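Local coordinates for protein aminoglycoside acetyltransferase meta-AAC0020 (Uncultured bacterium, PDB 5F47) that probably transfers an acetyl group from acetyl-coenzyme A to an amino group of aminoglycoside antibiotics, as a resistance enzyme of the GNAT fold, at residues 47-50 against 51-55; 15-18 against 19-22; 111-114 against 115-119; 92-96 against 97-101. All coordinates share one frame; numbering follows the deposited sequence.

Contacts 1 and 2 meet at one calcium ion: Glu-18 of contact 2 and Asn-53 and Asn-55 of contact 1 are its protein ligands, and the two centres lie about 10 Å apart. A second tie is the probable hydrogen bond from Gln-49 NE2 to Glu-18 O (2.9 Å). Contact 3, at the end of helix 103-117, touches contact 2 where Arg-15 CZ lies 3.3 Å from Phe-114 CE1. Contact 4 leads from strand 86-94 toward that same helix, in the loop that in GNAT relatives receives coenzyme A. It sits on the opposite side of the chain's centre from contact 1, about 26 Å between centres, away from this calcium ion.

Contact 1: 47-50 against 51-55; sequences HLQK and LLNQN. With CA (calcium ion), chain I.
The backbone N of Asn-53 is directed at two carbonyls of the preceding turn: it bonds Gln-49 O at 2.9 Å and, weakly, Lys-50 O at 3.3 Å. The two preceding amides keep the regular alpha-helical pattern, Leu-51 N on His-47 O and Leu-52 N on Leu-48 O. The side chains of Gln-49 and Asn-53 repeat the i to i+4 link outside the backbone. Gln-49 starts with CG anti to its N (chi1 -177°) and then bends at chi2, which brings NE2 to 3.0 Å from Asn-53 OD1. The acceptor lies close to the plane of the Gln-49 amide, yet the nitrogen stands above the Asn-53 carbonyl plane by 47°, and the two amides are turned 41° apart. Gln-49 NE2 also donates to Glu-18 O, so both partners fix the rotation of this amide. This is the C-terminal turn of helix 45-53 in the GNAT fold; its buried Leu-48 and Leu-51 pack on helix 21-34 and on the second subunit. As the helix gives way to loop, the chain supplies two ligands to a calcium ion, Asn-53 O and Asn-55 OD1, each at 2.4 Å. Four waters and Glu-18 complete seven ligands. Water 1, on the metal at 2.5 Å, also lies within hydrogen-bonding distance of Leu-52 O (2.9 Å) and Gln-54 O.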
loop_
_atom_site.group_PDB
_atom_site.type_symbol
_atom_site.label_atom_id
_atom_site.label_comp_id
_atom_site.label_asym_id
_atom_site.label_seq_id
_atom_site.Cartn_x
_atom_site.Cartn_y
_atom_site.Cartn_z
ATOM N N HIS B 47 7.027 9.232 -17.540
ATOM C CA HIS B 47 6.792 8.385 -16.381
ATOM C C HIS B 47 5.427 8.667 -15.752
ATOM O O HIS B 47 4.655 7.746 -15.431
ATOM C CB HIS B 47 7.900 8.579 -15.333
ATOM C CG HIS B 47 7.611 7.869 -14.047
ATOM N ND1 HIS B 47 7.715 6.502 -13.924
ATOM C CD2 HIS B 47 7.169 8.325 -12.852
ATOM C CE1 HIS B 47 7.374 6.147 -12.697
ATOM N NE2 HIS B 47 7.013 7.231 -12.033
ATOM N N LEU B 48 5.121 9.947 -15.567
ATOM C CA LEU B 48 3.874 10.309 -14.916
ATOM C C LEU B 48 2.675 9.903 -15.769
ATOM O O LEU B 48 1.646 9.482 -15.229
ATOM C CB LEU B 48 3.844 11.809 -14.614
ATOM C CG LEU B 48 4.853 12.295 -13.568
ATOM C CD1 LEU B 48 4.759 13.804 -13.408
ATOM C CD2 LEU B 48 4.628 11.581 -12.233
ATOM N N GLN B 49 2.802 10.003 -17.088
ATOM C CA GLN B 49 1.714 9.586 -17.962
ATOM C C GLN B 49 1.489 8.082 -17.853
ATOM O O GLN B 49 0.351 7.620 -17.810
ATOM C CB GLN B 49 1.986 9.967 -19.417
ATOM C CG GLN B 49 0.832 9.626 -20.371
ATOM C CD GLN B 49 -0.415 10.435 -20.078
ATOM O OE1 GLN B 49 -0.392 11.663 -20.165
ATOM N NE2 GLN B 49 -1.513 9.753 -19.730
ATOM N N LYS B 50 2.576 7.321 -17.815
ATOM C CA LYS B 50 2.495 5.868 -17.674
ATOM C C LYS B 50 1.756 5.482 -16.397
ATOM O O LYS B 50 0.906 4.586 -16.393
ATOM C CB LYS B 50 3.899 5.257 -17.683
ATOM C CG LYS B 50 3.939 3.741 -17.803
ATOM C CD LYS B 50 5.373 3.246 -18.009
ATOM C CE LYS B 50 5.471 1.724 -17.930
ATOM N NZ LYS B 50 6.852 1.226 -18.216
ATOM N N LEU B 51 2.084 6.155 -15.303
ATOM C CA LEU B 51 1.376 5.921 -14.045
ATOM C C LEU B 51 -0.119 6.272 -14.134
ATOM O O LEU B 51 -0.964 5.477 -13.730
ATOM C CB LEU B 51 2.058 6.708 -12.923
ATOM C CG LEU B 51 1.381 6.712 -11.549
ATOM C CD1 LEU B 51 1.199 5.292 -11.056
ATOM C CD2 LEU B 51 2.216 7.525 -10.561
ATOM N N LEU B 52 -0.448 7.438 -14.690
ATOM C CA LEU B 52 -1.840 7.838 -14.858
ATOM C C LEU B 52 -2.606 6.850 -15.727
ATOM O O LEU B 52 -3.825 6.674 -15.550
ATOM C CB LEU B 52 -1.909 9.248 -15.451
ATOM C CG LEU B 52 -3.240 9.986 -15.414
ATOM C CD1 LEU B 52 -3.666 10.173 -13.969
ATOM C CD2 LEU B 52 -3.089 11.330 -16.108
ATOM N N ASN B 53 -1.906 6.206 -16.665
ATOM C CA ASN B 53 -2.511 5.201 -17.546
ATOM C C ASN B 53 -2.806 3.858 -16.878
ATOM O O ASN B 53 -3.576 3.066 -17.414
ATOM C CB ASN B 53 -1.602 4.921 -18.758
ATOM C CG ASN B 53 -1.619 6.033 -19.794
ATOM O OD1 ASN B 53 -2.489 6.905 -19.793
ATOM N ND2 ASN B 53 -0.648 5.996 -20.698
ATOM N N GLN B 54 -2.174 3.580 -15.736
ATOM C CA GLN B 54 -2.359 2.277 -15.080
ATOM C C GLN B 54 -3.809 2.098 -14.647
ATOM O O GLN B 54 -4.451 3.046 -14.195
ATOM C CB GLN B 54 -1.428 2.122 -13.868
ATOM C CG GLN B 54 0.054 2.158 -14.221
ATOM C CD GLN B 54 0.988 2.041 -13.024
ATOM O OE1 GLN B 54 2.193 2.319 -13.134
ATOM N NE2 GLN B 54 0.454 1.610 -11.882
ATOM N N ASN B 55 -4.311 0.878 -14.775
ATOM C CA ASN B 55 -5.696 0.611 -14.403
ATOM C C ASN B 55 -5.859 0.201 -12.940
ATOM O O ASN B 55 -6.940 -0.247 -12.526
ATOM C CB ASN B 55 -6.284 -0.461 -15.316
ATOM C CG ASN B 55 -6.260 -0.045 -16.769
ATOM O OD1 ASN B 55 -6.379 1.142 -17.082
ATOM N ND2 ASN B 55 -6.107 -1.014 -17.666
HETATM CA CA CA I . -5.752 3.101 -18.396
HETATM O O HOH W 1 -5.857 4.761 -16.469
HETATM O O HOH W 2 -4.262 1.602 -19.443
HETATM O O HOH W 3 -7.132 2.016 -20.015
HETATM O O HOH W 4 -7.988 3.823 -18.033
#

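Contact 2: 15-18 against 19-22; sequences RLAE and NDLP. With CA (calcium ion), chain I.
Asp-20 turns its carboxylate back across the turn onto Ala-17, while Glu-18 sends its own away from it. CG of Asp-20 stands anti to the carbonyl carbon (chi1 -77°), and OD2 takes the N-H of Ala-17 at 2.8 Å, almost straight at 176°, through its anti lone pair. In return Asp-20 N donates to Ala-17 O at 3.0 Å, coming from above the carbonyl plane. This second, backbone bond closes a type I beta turn, Ala-17 to Asp-20, that carries the chain from edge strand 11-15 into helix 21-34 of the GNAT fold; the carboxylate bond braces it. Asp-20 sits at the N-cap position, but its side chain makes no capping bond. The Leu-16 side chain crosses that of Asp-20 at a slant, CD2 resting 3.9 Å from Asp-20 CB, and also packs on Val-59 and Val-61 of strand 57-64. The amide of Asn-19 folds back over the turn, bringing OD1 to 3.6 Å from Ala-17 CB. Glu-18 is extended beyond CG, which carries OE2 to the calcium ion at 2.2 Å; Asn-53 and Asn-55 are its other protein ligands. Water 5 joins the turn to the helix start, donating a hydrogen bond to Glu-18 O (2.7 Å) and accepting one from Leu-21 N.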
loop_
_atom_site.group_PDB
_atom_site.type_symbol
_atom_site.label_atom_id
_atom_site.label_comp_id
_atom_site.label_asym_id
_atom_site.label_seq_id
_atom_site.Cartn_x
_atom_site.Cartn_y
_atom_site.Cartn_z
ATOM N N ARG B 15 -12.623 12.649 -10.952
ATOM C CA ARG B 15 -11.655 11.568 -11.017
ATOM C C ARG B 15 -10.834 11.735 -12.292
ATOM O O ARG B 15 -11.406 11.873 -13.370
ATOM C CB ARG B 15 -12.362 10.207 -10.986
ATOM C CG ARG B 15 -11.404 9.021 -10.960
ATOM C CD ARG B 15 -12.170 7.701 -10.902
ATOM N NE ARG B 15 -12.690 7.298 -12.208
ATOM C CZ ARG B 15 -13.971 7.340 -12.567
ATOM N NH1 ARG B 15 -14.904 7.778 -11.725
ATOM N NH2 ARG B 15 -14.321 6.937 -13.780
ATOM N N LEU B 16 -9.508 11.755 -12.180
ATOM C CA LEU B 16 -8.679 12.035 -13.347
ATOM C C LEU B 16 -8.724 10.905 -14.368
ATOM O O LEU B 16 -8.743 9.717 -14.015
ATOM C CB LEU B 16 -7.233 12.307 -12.938
ATOM C CG LEU B 16 -6.961 13.551 -12.086
ATOM C CD1 LEU B 16 -5.458 13.810 -12.098
ATOM C CD2 LEU B 16 -7.730 14.786 -12.549
ATOM N N ALA B 17 -8.766 11.299 -15.634
ATOM C CA ALA B 17 -8.756 10.371 -16.754
ATOM C C ALA B 17 -7.366 10.393 -17.365
ATOM O O ALA B 17 -6.503 11.162 -16.930
ATOM C CB ALA B 17 -9.816 10.754 -17.781
ATOM N N GLU B 18 -7.146 9.573 -18.388
ATOM C CA GLU B 18 -5.816 9.484 -18.991
ATOM C C GLU B 18 -5.372 10.780 -19.671
ATOM O O GLU B 18 -4.178 11.002 -19.838
ATOM C CB GLU B 18 -5.756 8.330 -19.991
ATOM C CG GLU B 18 -5.834 6.962 -19.340
ATOM C CD GLU B 18 -5.579 5.838 -20.324
ATOM O OE1 GLU B 18 -5.698 6.072 -21.546
ATOM O OE2 GLU B 18 -5.249 4.720 -19.874
ATOM N N ASN B 19 -6.316 11.647 -20.026
ATOM C CA ASN B 19 -5.965 12.917 -20.659
ATOM C C ASN B 19 -5.672 14.021 -19.641
ATOM O O ASN B 19 -5.533 15.187 -20.003
ATOM C CB ASN B 19 -7.076 13.357 -21.630
ATOM C CG ASN B 19 -8.356 13.809 -20.928
ATOM O OD1 ASN B 19 -8.576 13.539 -19.750
ATOM N ND2 ASN B 19 -9.219 14.495 -21.677
ATOM N N ASP B 20 -5.549 13.650 -18.367
ATOM C CA ASP B 20 -5.437 14.653 -17.307
ATOM C C ASP B 20 -4.045 14.824 -16.698
ATOM O O ASP B 20 -3.925 15.232 -15.547
ATOM C CB ASP B 20 -6.440 14.343 -16.185
ATOM C CG ASP B 20 -7.862 14.754 -16.544
ATOM O OD1 ASP B 20 -8.041 15.862 -17.093
ATOM O OD2 ASP B 20 -8.806 13.982 -16.267
ATOM N N LEU B 21 -2.991 14.556 -17.464
ATOM C CA LEU B 21 -1.642 14.797 -16.947
ATOM C C LEU B 21 -1.442 16.211 -16.382
ATOM O O LEU B 21 -0.807 16.351 -15.338
ATOM C CB LEU B 21 -0.586 14.520 -18.013
ATOM C CG LEU B 21 0.856 14.594 -17.503
ATOM C CD1 LEU B 21 1.086 13.665 -16.314
ATOM C CD2 LEU B 21 1.819 14.277 -18.633
ATOM N N PRO B 22 -1.963 17.264 -17.054
ATOM C CA PRO B 22 -1.753 18.590 -16.454
ATOM C C PRO B 22 -2.334 18.737 -15.052
ATOM O O PRO B 22 -1.673 19.330 -14.197
ATOM C CB PRO B 22 -2.470 19.532 -17.432
ATOM C CG PRO B 22 -2.377 18.837 -18.728
ATOM C CD PRO B 22 -2.588 17.389 -18.388
HETATM CA CA CA I . -5.752 3.101 -18.396
HETATM O O HOH W 5 -2.630 13.258 -20.014
HETATM O O HOH W 2 -4.262 1.602 -19.443
HETATM O O HOH W 3 -7.132 2.016 -20.015
HETATM O O HOH W 1 -5.857 4.761 -16.469
HETATM O O HOH W 4 -7.988 3.823 -18.033
#

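Contact 3: 111-114 against 115-119; sequences TNQF and YTEKG
Residues 111-119 span the last turns of helix 103-117 and the residues that end it; the helix links strands 86-94 and 122-128 in a beta-alpha-beta unit and closes in a Schellman motif, with Gly-119 at positive phi and its N bonded to Thr-116 O. Among the polar links, Asn-112 O is gripped twice by Thr-116: the backbone N reaches it at 2.9 Å and OG1 at 2.7 Å, from opposite faces of the carbonyl plane. One step on, Gln-113 bends at chi2 and places NE2 2.9 Å from Glu-117 OE2. The bond is straight at 175° and lies in the Gln-113 amide plane, but it meets the carboxylate from above, the two flat groups being nearly perpendicular. Water 6 ties the other oxygen, Glu-117 OE1, to Phe-114 O. The aromatic contact is T-shaped: Phe-114 turns its edge to a face of Tyr-115, centroids 5.1 Å apart and planes at 68°, with Phe-114 CD2 over the centre of that ring. Both rings pack against the sheet, Phe-114 edge-to-face with Tyr-58 and Phe-60, while Tyr-115 OH bonds Ser-74 OG. Alongside Tyr-115, Thr-111 CG2 lies 3.8 Å from its CE2. The aliphatic contact is a CH-pi approach. Lys-118, bent at chi3 and chi4, lays CD over a Phe-114 face, 3.4 Å from both CE2 and CZ.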
loop_
_atom_site.group_PDB
_atom_site.type_symbol
_atom_site.label_atom_id
_atom_site.label_comp_id
_atom_site.label_asym_id
_atom_site.label_seq_id
_atom_site.Cartn_x
_atom_site.Cartn_y
_atom_site.Cartn_z
ATOM N N THR B 111 -14.309 9.132 -3.315
ATOM C CA THR B 111 -13.403 8.017 -3.476
ATOM C C THR B 111 -14.055 6.736 -2.997
ATOM O O THR B 111 -14.060 5.729 -3.710
ATOM C CB THR B 111 -12.106 8.275 -2.710
ATOM O OG1 THR B 111 -11.464 9.413 -3.283
ATOM C CG2 THR B 111 -11.149 7.074 -2.802
ATOM N N ASN B 112 -14.619 6.773 -1.795
ATOM C CA ASN B 112 -15.258 5.572 -1.269
ATOM C C ASN B 112 -16.496 5.178 -2.063
ATOM O O ASN B 112 -16.780 3.990 -2.213
ATOM C CB ASN B 112 -15.590 5.744 0.211
ATOM C CG ASN B 112 -14.343 5.798 1.059
ATOM O OD1 ASN B 112 -13.241 5.522 0.565
ATOM N ND2 ASN B 112 -14.493 6.151 2.329
ATOM N N GLN B 113 -17.240 6.161 -2.574
ATOM C CA GLN B 113 -18.363 5.875 -3.447
ATOM C C GLN B 113 -17.906 5.156 -4.722
ATOM O O GLN B 113 -18.535 4.197 -5.172
ATOM C CB GLN B 113 -19.087 7.170 -3.809
ATOM C CG GLN B 113 -20.255 6.993 -4.777
ATOM C CD GLN B 113 -21.400 6.178 -4.198
ATOM O OE1 GLN B 113 -21.635 6.179 -2.987
ATOM N NE2 GLN B 113 -22.118 5.474 -5.067
ATOM N N PHE B 114 -16.818 5.642 -5.312
ATOM C CA PHE B 114 -16.259 5.019 -6.513
ATOM C C PHE B 114 -15.887 3.543 -6.294
ATOM O O PHE B 114 -16.265 2.676 -7.088
ATOM C CB PHE B 114 -15.033 5.812 -6.966
ATOM C CG PHE B 114 -14.311 5.221 -8.146
ATOM C CD1 PHE B 114 -14.860 5.300 -9.419
ATOM C CD2 PHE B 114 -13.057 4.634 -7.983
ATOM C CE1 PHE B 114 -14.182 4.772 -10.513
ATOM C CE2 PHE B 114 -12.376 4.116 -9.073
ATOM C CZ PHE B 114 -12.933 4.184 -10.322
ATOM N N TYR B 115 -15.190 3.263 -5.202
ATOM C CA TYR B 115 -14.720 1.909 -4.967
ATOM C C TYR B 115 -15.869 1.022 -4.493
ATOM O O TYR B 115 -15.855 -0.194 -4.712
ATOM C CB TYR B 115 -13.559 1.922 -3.984
ATOM C CG TYR B 115 -12.270 2.375 -4.640
ATOM C CD1 TYR B 115 -11.741 1.670 -5.704
ATOM C CD2 TYR B 115 -11.596 3.489 -4.176
ATOM C CE1 TYR B 115 -10.544 2.063 -6.309
ATOM C CE2 TYR B 115 -10.387 3.897 -4.769
ATOM C CZ TYR B 115 -9.881 3.174 -5.823
ATOM O OH TYR B 115 -8.701 3.561 -6.424
ATOM N N THR B 116 -16.885 1.629 -3.876
ATOM C CA THR B 116 -18.095 0.869 -3.526
ATOM C C THR B 116 -18.813 0.366 -4.776
ATOM O O THR B 116 -19.239 -0.801 -4.849
ATOM C CB THR B 116 -19.086 1.718 -2.682
ATOM O OG1 THR B 116 -18.462 2.090 -1.448
ATOM C CG2 THR B 116 -20.366 0.944 -2.381
ATOM N N GLU B 117 -18.955 1.251 -5.752
ATOM C CA GLU B 117 -19.606 0.903 -7.010
ATOM C C GLU B 117 -18.852 -0.215 -7.728
ATOM O O GLU B 117 -19.462 -1.058 -8.391
ATOM C CB GLU B 117 -19.718 2.135 -7.907
ATOM C CG GLU B 117 -20.697 3.189 -7.401
ATOM C CD GLU B 117 -20.508 4.556 -8.056
ATOM O OE1 GLU B 117 -19.453 4.791 -8.694
ATOM O OE2 GLU B 117 -21.421 5.402 -7.925
ATOM N N LYS B 118 -17.533 -0.218 -7.577
ATOM C CA LYS B 118 -16.668 -1.242 -8.156
ATOM C C LYS B 118 -16.621 -2.525 -7.338
ATOM O O LYS B 118 -15.949 -3.477 -7.718
ATOM C CB LYS B 118 -15.246 -0.696 -8.330
ATOM C CG LYS B 118 -15.143 0.380 -9.398
ATOM C CD LYS B 118 -13.747 0.977 -9.444
ATOM C CE LYS B 118 -12.731 0.008 -10.018
ATOM N NZ LYS B 118 -12.917 -0.159 -11.487
ATOM N N GLY B 119 -17.337 -2.552 -6.220
ATOM C CA GLY B 119 -17.443 -3.760 -5.417
ATOM C C GLY B 119 -16.184 -4.122 -4.654
ATOM O O GLY B 119 -15.909 -5.306 -4.419
HETATM O O HOH W 6 -17.228 3.199 -9.727
#

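Contact 4: 92-96 against 97-101; sequences LAVDT and NWQRQ
Just past strand 86-94 the backbone folds into a turn, Trp-98 N donating to Asp-95 O at 2.9 Å from well above the carbonyl plane (55° out of it). Asp-95 adds an Asx turn to it: with CG anti to the backbone N (chi1 -170°), OD1 accepts the N-H of Asn-97 at 2.8 Å on its anti side. The same carboxylate stands almost perpendicular to the Trp-98 indole (87°) and abuts its edge, Asp-95 CG being 3.6 Å from CD1. Its other oxygen, OD2, has a long, weak ion pair with Lys-67. Gln-99 runs back along the turn, extended beyond CG, and its NE2 bonds Val-94 O at 3.0 Å, tying the loop to the last residue of the strand. Its CG also packs 3.2 Å from Asp-95 O. Val-94 CG1 lies 3.7 Å from Trp-98 O, and the side chains of Val-94 and Trp-98 both pack on Ile-103 of helix 103-117. Gln-99 opens the Q/R-x-x-G-x-G/A signature of GNAT enzymes, whose loop in relatives binds the pyrophosphate of acetyl-coenzyme A. With NE2 of Gln-99 engaged by Val-94 O and OD1 of Asp-95 by Asn-97 N, these two side chains help hold the shape of the turn in this structure.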
loop_
_atom_site.group_PDB
_atom_site.type_symbol
_atom_site.label_atom_id
_atom_site.label_comp_id
_atom_site.label_asym_id
_atom_site.label_seq_id
_atom_site.Cartn_x
_atom_site.Cartn_y
_atom_site.Cartn_z
ATOM N N LEU B 92 -3.293 12.506 0.522
ATOM C CA LEU B 92 -4.439 13.399 0.432
ATOM C C LEU B 92 -3.983 14.770 0.918
ATOM O O LEU B 92 -3.358 14.889 1.976
ATOM C CB LEU B 92 -5.621 12.872 1.266
ATOM C CG LEU B 92 -6.901 13.708 1.337
ATOM C CD1 LEU B 92 -8.095 12.805 1.567
ATOM C CD2 LEU B 92 -6.825 14.751 2.443
ATOM N N ALA B 93 -4.276 15.807 0.143
ATOM C CA ALA B 93 -3.929 17.147 0.563
ATOM C C ALA B 93 -4.928 18.150 0.048
ATOM O O ALA B 93 -5.527 17.961 -1.009
ATOM C CB ALA B 93 -2.513 17.523 0.090
ATOM N N VAL B 94 -5.079 19.225 0.810
ATOM C CA VAL B 94 -5.897 20.361 0.418
ATOM C C VAL B 94 -5.070 21.629 0.581
ATOM O O VAL B 94 -4.344 21.783 1.568
ATOM C CB VAL B 94 -7.191 20.430 1.248
ATOM C CG1 VAL B 94 -7.983 21.711 0.944
ATOM C CG2 VAL B 94 -8.041 19.205 0.965
ATOM N N ASP B 95 -5.142 22.490 -0.427
ATOM C CA ASP B 95 -4.530 23.820 -0.419
ATOM C C ASP B 95 -4.717 24.486 0.941
ATOM O O ASP B 95 -5.827 24.517 1.469
ATOM C CB ASP B 95 -5.166 24.669 -1.528
ATOM C CG ASP B 95 -4.442 25.978 -1.779
ATOM O OD1 ASP B 95 -4.054 26.670 -0.812
ATOM O OD2 ASP B 95 -4.296 26.332 -2.967
ATOM N N THR B 96 -3.641 25.013 1.510
ATOM C CA THR B 96 -3.716 25.633 2.829
ATOM C C THR B 96 -4.724 26.788 2.866
ATOM O O THR B 96 -5.297 27.080 3.914
ATOM C CB THR B 96 -2.339 26.142 3.276
ATOM O OG1 THR B 96 -1.819 27.025 2.280
ATOM C CG2 THR B 96 -1.377 24.980 3.458
ATOM N N ASN B 97 -4.958 27.421 1.720
ATOM C CA ASN B 97 -5.911 28.524 1.635
ATOM C C ASN B 97 -7.363 28.068 1.669
ATOM O O ASN B 97 -8.264 28.874 1.921
ATOM C CB ASN B 97 -5.672 29.337 0.361
ATOM C CG ASN B 97 -4.420 30.179 0.437
ATOM O OD1 ASN B 97 -3.994 30.584 1.520
ATOM N ND2 ASN B 97 -3.820 30.450 -0.717
ATOM N N TRP B 98 -7.590 26.785 1.406
ATOM C CA TRP B 98 -8.959 26.279 1.304
ATOM C C TRP B 98 -9.270 25.130 2.262
ATOM O O TRP B 98 -10.234 24.391 2.051
ATOM C CB TRP B 98 -9.253 25.831 -0.133
ATOM C CG TRP B 98 -9.027 26.891 -1.181
ATOM C CD1 TRP B 98 -7.923 27.044 -1.967
ATOM C CD2 TRP B 98 -9.932 27.939 -1.556
ATOM N NE1 TRP B 98 -8.082 28.121 -2.806
ATOM C CE2 TRP B 98 -9.307 28.687 -2.573
ATOM C CE3 TRP B 98 -11.207 28.317 -1.128
ATOM C CZ2 TRP B 98 -9.916 29.795 -3.170
ATOM C CZ3 TRP B 98 -11.807 29.412 -1.722
ATOM C CH2 TRP B 98 -11.162 30.137 -2.732
ATOM N N GLN B 99 -8.472 24.986 3.315
ATOM C CA GLN B 99 -8.648 23.887 4.257
ATOM C C GLN B 99 -9.809 24.170 5.198
ATOM O O GLN B 99 -10.242 25.315 5.324
ATOM C CB GLN B 99 -7.364 23.647 5.052
ATOM C CG GLN B 99 -6.242 23.027 4.225
ATOM C CD GLN B 99 -4.989 22.757 5.035
ATOM O OE1 GLN B 99 -4.771 23.360 6.089
ATOM N NE2 GLN B 99 -4.148 21.850 4.536
ATOM N N ARG B 100 -10.302 23.119 5.850
ATOM C CA ARG B 100 -11.428 23.214 6.780
ATOM C C ARG B 100 -12.659 23.860 6.144
ATOM O O ARG B 100 -13.352 24.641 6.782
ATOM C CB ARG B 100 -11.029 23.989 8.044
ATOM C CG ARG B 100 -9.607 23.719 8.526
ATOM C CD ARG B 100 -9.149 24.761 9.539
ATOM N NE ARG B 100 -7.925 24.349 10.224
ATOM C CZ ARG B 100 -7.895 23.532 11.274
ATOM N NH1 ARG B 100 -9.023 23.035 11.764
ATOM N NH2 ARG B 100 -6.735 23.211 11.835
ATOM N N GLN B 101 -12.920 23.513 4.886
ATOM C CA GLN B 101 -14.098 23.978 4.156
ATOM C C GLN B 101 -14.775 22.818 3.428
ATOM O O GLN B 101 -15.440 23.018 2.411
ATOM C CB GLN B 101 -13.723 25.081 3.163
ATOM C CG GLN B 101 -13.115 26.316 3.819
ATOM C CD GLN B 101 -13.040 27.510 2.886
ATOM O OE1 GLN B 101 -14.049 27.951 2.333
ATOM N NE2 GLN B 101 -11.837 28.035 2.701
#